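Local coordinates for protein ectonucleotide pyrophosphatase/phosphodiesterase family member 5 (Mus musculus, PDB 5VEO) that probably hydrolyses phosphodiester or pyrophosphate bonds in nucleotide-type substrates, and is captured here as an inactive variant with AMP bound, at residues Gly68-Asn73 with Arg290-His295; Met81-Leu86 with Asn296-Pro301. The protein carries 1 engineered substitution. All coordinates share one frame; numbering follows the deposited sequence.

Contact 1 of 2, residues Gly68-Asn73 with Arg290-His295; sequences GLFAEN and RWHYKH. With NAG (2-acetamido-2-deoxy-beta-D-glucopyranose), chain H.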
loop_
_atom_site.group_PDB
_atom_site.type_symbol
_atom_site.label_atom_id
_atom_site.label_comp_id
_atom_site.label_asym_id
_atom_site.label_seq_id
_atom_site.Cartn_x
_atom_site.Cartn_y
_atom_site.Cartn_z
ATOM N N GLY A 68 -6.374 5.392 -8.284
ATOM C CA GLY A 68 -5.525 6.228 -9.109
ATOM C C GLY A 68 -5.260 7.594 -8.532
ATOM O O GLY A 68 -4.751 8.464 -9.251
ATOM N N LEU A 69 -5.571 7.798 -7.251
ATOM C CA LEU A 69 -5.492 9.099 -6.607
ATOM C C LEU A 69 -4.362 9.166 -5.590
ATOM O O LEU A 69 -4.026 8.181 -4.936
ATOM C CB LEU A 69 -6.794 9.425 -5.890
ATOM C CG LEU A 69 -8.013 9.676 -6.796
ATOM C CD1 LEU A 69 -9.284 9.663 -5.965
ATOM C CD2 LEU A 69 -7.848 10.979 -7.524
ATOM N N PHE A 70 -3.806 10.360 -5.440
ATOM C CA PHE A 70 -2.938 10.653 -4.310
ATOM C C PHE A 70 -3.743 10.675 -3.019
ATOM O O PHE A 70 -4.978 10.807 -3.025
ATOM C CB PHE A 70 -2.243 11.995 -4.512
ATOM C CG PHE A 70 -1.257 11.988 -5.624
ATOM C CD1 PHE A 70 -0.122 11.206 -5.540
ATOM C CD2 PHE A 70 -1.460 12.753 -6.757
ATOM C CE1 PHE A 70 0.809 11.199 -6.564
ATOM C CE2 PHE A 70 -0.529 12.754 -7.786
ATOM C CZ PHE A 70 0.596 11.967 -7.695
ATOM N N ALA A 71 -3.029 10.522 -1.894
ATOM C CA ALA A 71 -3.699 10.365 -0.603
ATOM C C ALA A 71 -4.498 11.601 -0.196
ATOM O O ALA A 71 -5.550 11.467 0.442
ATOM C CB ALA A 71 -2.684 10.011 0.489
ATOM N N GLU A 72 -4.037 12.810 -0.533
ATOM C CA GLU A 72 -4.819 13.975 -0.148
ATOM C C GLU A 72 -6.181 13.989 -0.833
ATOM O O GLU A 72 -7.109 14.620 -0.314
ATOM C CB GLU A 72 -4.055 15.276 -0.442
ATOM C CG GLU A 72 -3.919 15.619 -1.930
ATOM C CD GLU A 72 -3.019 16.818 -2.196
ATOM O OE1 GLU A 72 -2.804 17.135 -3.388
ATOM O OE2 GLU A 72 -2.529 17.445 -1.235
ATOM N N ASN A 73 -6.316 13.306 -1.973
ATOM C CA ASN A 73 -7.570 13.214 -2.705
ATOM C C ASN A 73 -8.423 12.029 -2.272
ATOM O O ASN A 73 -9.634 12.190 -2.111
ATOM C CB ASN A 73 -7.295 13.132 -4.201
ATOM C CG ASN A 73 -6.463 14.296 -4.690
ATOM O OD1 ASN A 73 -5.330 14.127 -5.114
ATOM N ND2 ASN A 73 -7.008 15.488 -4.580
ATOM N N ARG A 290 5.326 17.806 -3.697
ATOM C CA ARG A 290 5.553 16.580 -4.450
ATOM C C ARG A 290 4.957 15.364 -3.761
ATOM O O ARG A 290 4.784 14.332 -4.421
ATOM C CB ARG A 290 7.039 16.349 -4.683
ATOM C CG ARG A 290 7.850 16.106 -3.441
ATOM C CD ARG A 290 9.325 15.961 -3.801
ATOM N NE ARG A 290 10.135 15.916 -2.594
ATOM C CZ ARG A 290 10.442 14.796 -1.940
ATOM N NH1 ARG A 290 10.044 13.609 -2.391
ATOM N NH2 ARG A 290 11.161 14.867 -0.836
ATOM N N TRP A 291 4.649 15.455 -2.461
ATOM C CA TRP A 291 4.008 14.355 -1.744
ATOM C C TRP A 291 2.493 14.330 -1.912
ATOM O O TRP A 291 1.876 13.309 -1.590
ATOM C CB TRP A 291 4.339 14.428 -0.255
ATOM C CG TRP A 291 5.719 14.003 0.095
ATOM C CD1 TRP A 291 6.537 13.167 -0.624
ATOM C CD2 TRP A 291 6.455 14.359 1.272
ATOM N NE1 TRP A 291 7.726 12.991 0.030
ATOM C CE2 TRP A 291 7.703 13.704 1.199
ATOM C CE3 TRP A 291 6.177 15.155 2.381
ATOM C CZ2 TRP A 291 8.684 13.848 2.184
ATOM C CZ3 TRP A 291 7.145 15.303 3.353
ATOM C CH2 TRP A 291 8.378 14.636 3.260
ATOM N N HIS A 292 1.888 15.413 -2.400
ATOM C CA HIS A 292 0.441 15.454 -2.648
ATOM C C HIS A 292 -0.302 14.954 -1.423
ATOM O O HIS A 292 -1.124 14.028 -1.464
ATOM C CB HIS A 292 0.092 14.658 -3.891
ATOM C CG HIS A 292 0.884 15.089 -5.079
ATOM N ND1 HIS A 292 0.804 16.366 -5.590
ATOM C CD2 HIS A 292 1.829 14.449 -5.805
ATOM C CE1 HIS A 292 1.643 16.484 -6.601
ATOM N NE2 HIS A 292 2.274 15.334 -6.757
ATOM N N TYR A 293 0.042 15.556 -0.298
ATOM C CA TYR A 293 -0.398 15.041 0.974
ATOM C C TYR A 293 -1.222 16.045 1.765
ATOM O O TYR A 293 -2.150 15.625 2.450
ATOM C CB TYR A 293 0.831 14.548 1.770
ATOM C CG TYR A 293 0.492 13.643 2.909
ATOM C CD1 TYR A 293 0.679 14.045 4.220
ATOM C CD2 TYR A 293 -0.041 12.386 2.674
ATOM C CE1 TYR A 293 0.363 13.210 5.267
ATOM C CE2 TYR A 293 -0.362 11.537 3.714
ATOM C CZ TYR A 293 -0.187 11.970 5.016
ATOM O OH TYR A 293 -0.486 11.157 6.078
ATOM N N LYS A 294 -1.061 17.334 1.527
ATOM C CA LYS A 294 -1.471 18.376 2.467
ATOM C C LYS A 294 -2.911 18.856 2.321
ATOM O O LYS A 294 -3.449 19.404 3.287
ATOM C CB LYS A 294 -0.508 19.565 2.335
ATOM C CG LYS A 294 -0.811 20.524 1.227
ATOM C CD LYS A 294 0.068 21.774 1.352
ATOM C CE LYS A 294 1.265 21.604 0.515
ATOM N NZ LYS A 294 2.202 22.757 0.595
ATOM N N HIS A 295 -3.556 18.674 1.169
ATOM C CA HIS A 295 -4.868 19.282 0.932
ATOM C C HIS A 295 -5.993 18.365 1.408
ATOM O O HIS A 295 -6.830 17.904 0.637
ATOM C CB HIS A 295 -5.031 19.628 -0.545
ATOM C CG HIS A 295 -4.044 20.636 -1.038
ATOM N ND1 HIS A 295 -3.991 21.925 -0.552
ATOM C CD2 HIS A 295 -3.059 20.543 -1.963
ATOM C CE1 HIS A 295 -3.030 22.588 -1.170
ATOM N NE2 HIS A 295 -2.449 21.772 -2.032
HETATM C C1 NAG H . -5.411 14.425 -8.673
HETATM C C2 NAG H . -5.058 15.889 -8.809
HETATM C C3 NAG H . -6.141 16.741 -8.169
HETATM C C4 NAG H . -7.520 16.362 -8.690
HETATM C C5 NAG H . -7.742 14.853 -8.630
HETATM C C6 NAG H . -9.007 14.416 -9.329
HETATM C C7 NAG H . -2.715 16.608 -8.918
HETATM C C8 NAG H . -1.481 16.922 -8.129
HETATM N N2 NAG H . -3.768 16.191 -8.212
HETATM O O3 NAG H . -5.867 18.104 -8.456
HETATM O O4 NAG H . -8.509 17.004 -7.896
HETATM O O5 NAG H . -6.664 14.182 -9.288
HETATM O O6 NAG H . -9.114 15.017 -10.613
HETATM O O7 NAG H . -2.758 16.735 -10.137
HETATM O O HOH W 1 -0.197 11.121 -1.462
HETATM O O HOH W 2 -0.862 18.396 -4.580
#
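The backbone N of His295 gives a nearly straight hydrogen bond to Glu72 OE2 (2.9 Å, 163°), reaching it on the anti side but 34° out of the carboxylate plane. Lys294 N comes within 3.1 Å of the same Glu72 OE2. With chi1 at 71°, Glu72 CG sits between its backbone N and carbonyl carbon, and the extended chain beyond it runs over the His292 carbonyl to deliver the carboxylate to the loop between strands 279-283 and 302-306. The Glu72 backbone N donates to His292 O (3.3 Å), so the first turn of helix 71-74, with Phe70 at its N-cap position, meets the loop through both main chain and side chain. The other carboxylate oxygen, Glu72 OE1, accepts from a water that also bonds His292 ND1. His292 lies obliquely against Phe70, its CD2 over the centre of one face of the phenyl ring and 3.4 Å from Phe70 CZ, while its CB makes a CH-pi contact with that face. The acetamide methyl of a protein-attached glycan, probably carried by Asn375, approaches at His292 ND1 (3.5 Å to NAG C8). The His295 N-H on OE2 and the water on OE1 would probably favour a charged Glu72.

Contact 2 of 2, residues Met81-Leu86 with Asn296-Pro301; sequences MFDPIL and NDRVQP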
loop_
_atom_site.group_PDB
_atom_site.type_symbol
_atom_site.label_atom_id
_atom_site.label_comp_id
_atom_site.label_asym_id
_atom_site.label_seq_id
_atom_site.Cartn_x
_atom_site.Cartn_y
_atom_site.Cartn_z
ATOM N N MET A 81 -5.470 7.735 11.709
ATOM C CA MET A 81 -5.925 9.062 11.326
ATOM C C MET A 81 -6.888 9.608 12.363
ATOM O O MET A 81 -7.523 8.866 13.118
ATOM C CB MET A 81 -6.676 9.060 9.999
ATOM C CG MET A 81 -5.887 8.631 8.808
ATOM S SD MET A 81 -6.911 8.696 7.328
ATOM C CE MET A 81 -7.745 7.116 7.387
ATOM N N PHE A 82 -7.036 10.924 12.334
ATOM C CA PHE A 82 -8.080 11.610 13.077
ATOM C C PHE A 82 -8.703 12.627 12.139
ATOM O O PHE A 82 -7.998 13.472 11.570
ATOM C CB PHE A 82 -7.537 12.295 14.328
ATOM C CG PHE A 82 -8.559 13.163 15.027
ATOM C CD1 PHE A 82 -9.698 12.599 15.574
ATOM C CD2 PHE A 82 -8.393 14.528 15.098
ATOM C CE1 PHE A 82 -10.656 13.395 16.219
ATOM C CE2 PHE A 82 -9.365 15.334 15.730
ATOM C CZ PHE A 82 -10.473 14.754 16.287
ATOM N N ASP A 83 -10.023 12.536 11.980
ATOM C CA ASP A 83 -10.749 13.483 11.155
ATOM C C ASP A 83 -11.433 14.490 12.073
ATOM O O ASP A 83 -12.335 14.112 12.839
ATOM C CB ASP A 83 -11.767 12.765 10.265
ATOM C CG ASP A 83 -12.473 13.707 9.310
ATOM O OD1 ASP A 83 -12.609 13.368 8.112
ATOM O OD2 ASP A 83 -12.898 14.795 9.755
ATOM N N PRO A 84 -11.010 15.757 12.066
ATOM C CA PRO A 84 -11.523 16.723 13.039
ATOM C C PRO A 84 -12.928 17.200 12.723
ATOM O O PRO A 84 -13.589 17.773 13.609
ATOM C CB PRO A 84 -10.507 17.861 12.940
ATOM C CG PRO A 84 -10.068 17.805 11.509
ATOM C CD PRO A 84 -9.957 16.340 11.214
ATOM N N ILE A 85 -13.393 16.998 11.491
ATOM C CA ILE A 85 -14.760 17.356 11.124
ATOM C C ILE A 85 -15.727 16.281 11.600
ATOM O O ILE A 85 -16.780 16.580 12.171
ATOM C CB ILE A 85 -14.865 17.569 9.604
ATOM C CG1 ILE A 85 -13.854 18.624 9.119
ATOM C CG2 ILE A 85 -16.295 17.908 9.222
ATOM C CD1 ILE A 85 -13.813 19.903 9.920
ATOM N N LEU A 86 -15.379 15.016 11.376
ATOM C CA LEU A 86 -16.151 13.899 11.901
ATOM C C LEU A 86 -15.981 13.729 13.400
ATOM O O LEU A 86 -16.832 13.102 14.038
ATOM C CB LEU A 86 -15.721 12.604 11.215
ATOM C CG LEU A 86 -15.836 12.542 9.696
ATOM C CD1 LEU A 86 -15.325 11.201 9.190
ATOM C CD2 LEU A 86 -17.271 12.757 9.275
ATOM N N ASN A 296 -6.000 18.113 2.714
ATOM C CA ASN A 296 -6.997 17.239 3.310
ATOM C C ASN A 296 -7.048 17.525 4.801
ATOM O O ASN A 296 -6.006 17.667 5.439
ATOM C CB ASN A 296 -6.664 15.764 3.064
ATOM C CG ASN A 296 -7.840 14.855 3.335
ATOM O OD1 ASN A 296 -8.200 14.611 4.494
ATOM N ND2 ASN A 296 -8.448 14.343 2.271
ATOM N N ASP A 297 -8.266 17.608 5.352
ATOM C CA ASP A 297 -8.402 17.937 6.767
ATOM C C ASP A 297 -7.921 16.811 7.688
ATOM O O ASP A 297 -7.806 17.029 8.903
ATOM C CB ASP A 297 -9.856 18.302 7.084
ATOM C CG ASP A 297 -10.328 19.555 6.343
ATOM O OD1 ASP A 297 -9.489 20.430 6.023
ATOM O OD2 ASP A 297 -11.553 19.666 6.096
ATOM N N ARG A 298 -7.619 15.629 7.151
ATOM C CA ARG A 298 -7.009 14.563 7.945
ATOM C C ARG A 298 -5.493 14.668 8.024
ATOM O O ARG A 298 -4.858 13.854 8.708
ATOM C CB ARG A 298 -7.400 13.200 7.376
ATOM C CG ARG A 298 -8.878 12.956 7.490
ATOM C CD ARG A 298 -9.342 11.879 6.561
ATOM N NE ARG A 298 -10.795 11.800 6.623
ATOM C CZ ARG A 298 -11.545 11.041 5.838
ATOM N NH1 ARG A 298 -10.990 10.272 4.911
ATOM N NH2 ARG A 298 -12.862 11.077 5.981
ATOM N N VAL A 299 -4.896 15.649 7.360
ATOM C CA VAL A 299 -3.489 15.957 7.572
ATOM C C VAL A 299 -3.397 16.896 8.768
ATOM O O VAL A 299 -4.022 17.970 8.792
ATOM C CB VAL A 299 -2.857 16.563 6.315
ATOM C CG1 VAL A 299 -1.393 16.904 6.547
ATOM C CG2 VAL A 299 -3.022 15.605 5.147
ATOM N N GLN A 300 -2.652 16.470 9.785
ATOM C CA GLN A 300 -2.629 17.188 11.048
ATOM C C GLN A 300 -1.844 18.495 10.934
ATOM O O GLN A 300 -1.097 18.700 9.975
ATOM C CB GLN A 300 -2.038 16.301 12.139
ATOM C CG GLN A 300 -2.891 15.069 12.451
ATOM C CD GLN A 300 -4.304 15.446 12.834
ATOM O OE1 GLN A 300 -4.520 16.400 13.587
ATOM N NE2 GLN A 300 -5.280 14.717 12.295
ATOM N N PRO A 301 -2.001 19.400 11.911
ATOM C CA PRO A 301 -1.375 20.729 11.780
ATOM C C PRO A 301 0.136 20.700 11.711
ATOM O O PRO A 301 0.738 21.619 11.136
ATOM C CB PRO A 301 -1.849 21.469 13.039
ATOM C CG PRO A 301 -3.119 20.815 13.411
ATOM C CD PRO A 301 -2.942 19.350 13.046
HETATM O O HOH W 3 -4.955 12.162 10.743
#
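Arg298 has the most surface covered in this contact, and it grips Asp83 side-on, two of its nitrogens, NE and NH2, converging on Asp83 OD1. Arg298 NE lies 2.8 Å from Asp83 OD1 and Arg298 NH2 lies 3.1 Å from the same Asp83 OD1. The acceptor stays within a few degrees of the guanidinium plane, yet the carboxylate plane is turned 65° from it, so this is no flat two-on-two pairing. The Arg298 chain is extended from CG to NE; Arg298 CD passes Met81 SD at 4.1 Å, while Leu86 CD1 approaches Arg298 NH2. Beyond the contact, NH1 is bonded to the carbonyl of Gly75 and NH2 also to that of Lys101.

Asp83 closes strand 80-83, the first arm of a two-stranded antiparallel hairpin with strand 88-91, and its carboxylate shapes the bend that follows. Asp83 CG lies anti to the main-chain N (chi1 -176°), which puts OD1 toward Arg298 and OD2 toward the turn. Asp83 OD2 accepts from the backbone N of Ile85 in an Asx turn and, from above the carboxylate plane, from Leu86 N at 3.0 Å. Replacing Asp83 by an alanine removes both carboxylate oxygens, which is likely to leave Arg298 without this salt bridge and the N-H groups of Ile85 and Leu86 without their acceptor.

Asp297, within the type I turn from Asn296 to Val299, borders the same bend: its carbonyl O lies 3.2 Å from Pro84 CD, where the bend begins, and Asp297 OD2 rests against Ile85 CG1 at 3.9 Å.

Phe82 presents its CB and ring edge to the Gln300 amide, whose NE2 stands 3.1 Å from Phe82 O. A water accepts from Phe82 N and Gln300 NE2 and donates to Arg298 O, 2.6 Å away, while the Phe82 side chain also touches Leu259 of strand 255-260.

How the contacts relate
Contact 1 and contact 2 lie with their centres about 14 Å apart, on the same side of the chain's centre, and both arise where the same two parts of the chain run past each other. Helix 71-74 leads into strand 80-83, while 290-295 runs directly into 296-301. Glu72 joins them: its backbone O is 2.9 Å from Asn296 ND2, a probable hydrogen bond into contact 2, and Glu105 also takes part at that amide. Neither contact supplies a ligand to the zinc sites of Asp22, Asp224 and His225 and of Asp177, His181 and His325, or to the third zinc at Glu145 and Asp178. Contact 1 borders a glycan instead, and Phe82 of contact 2 touches a fucose.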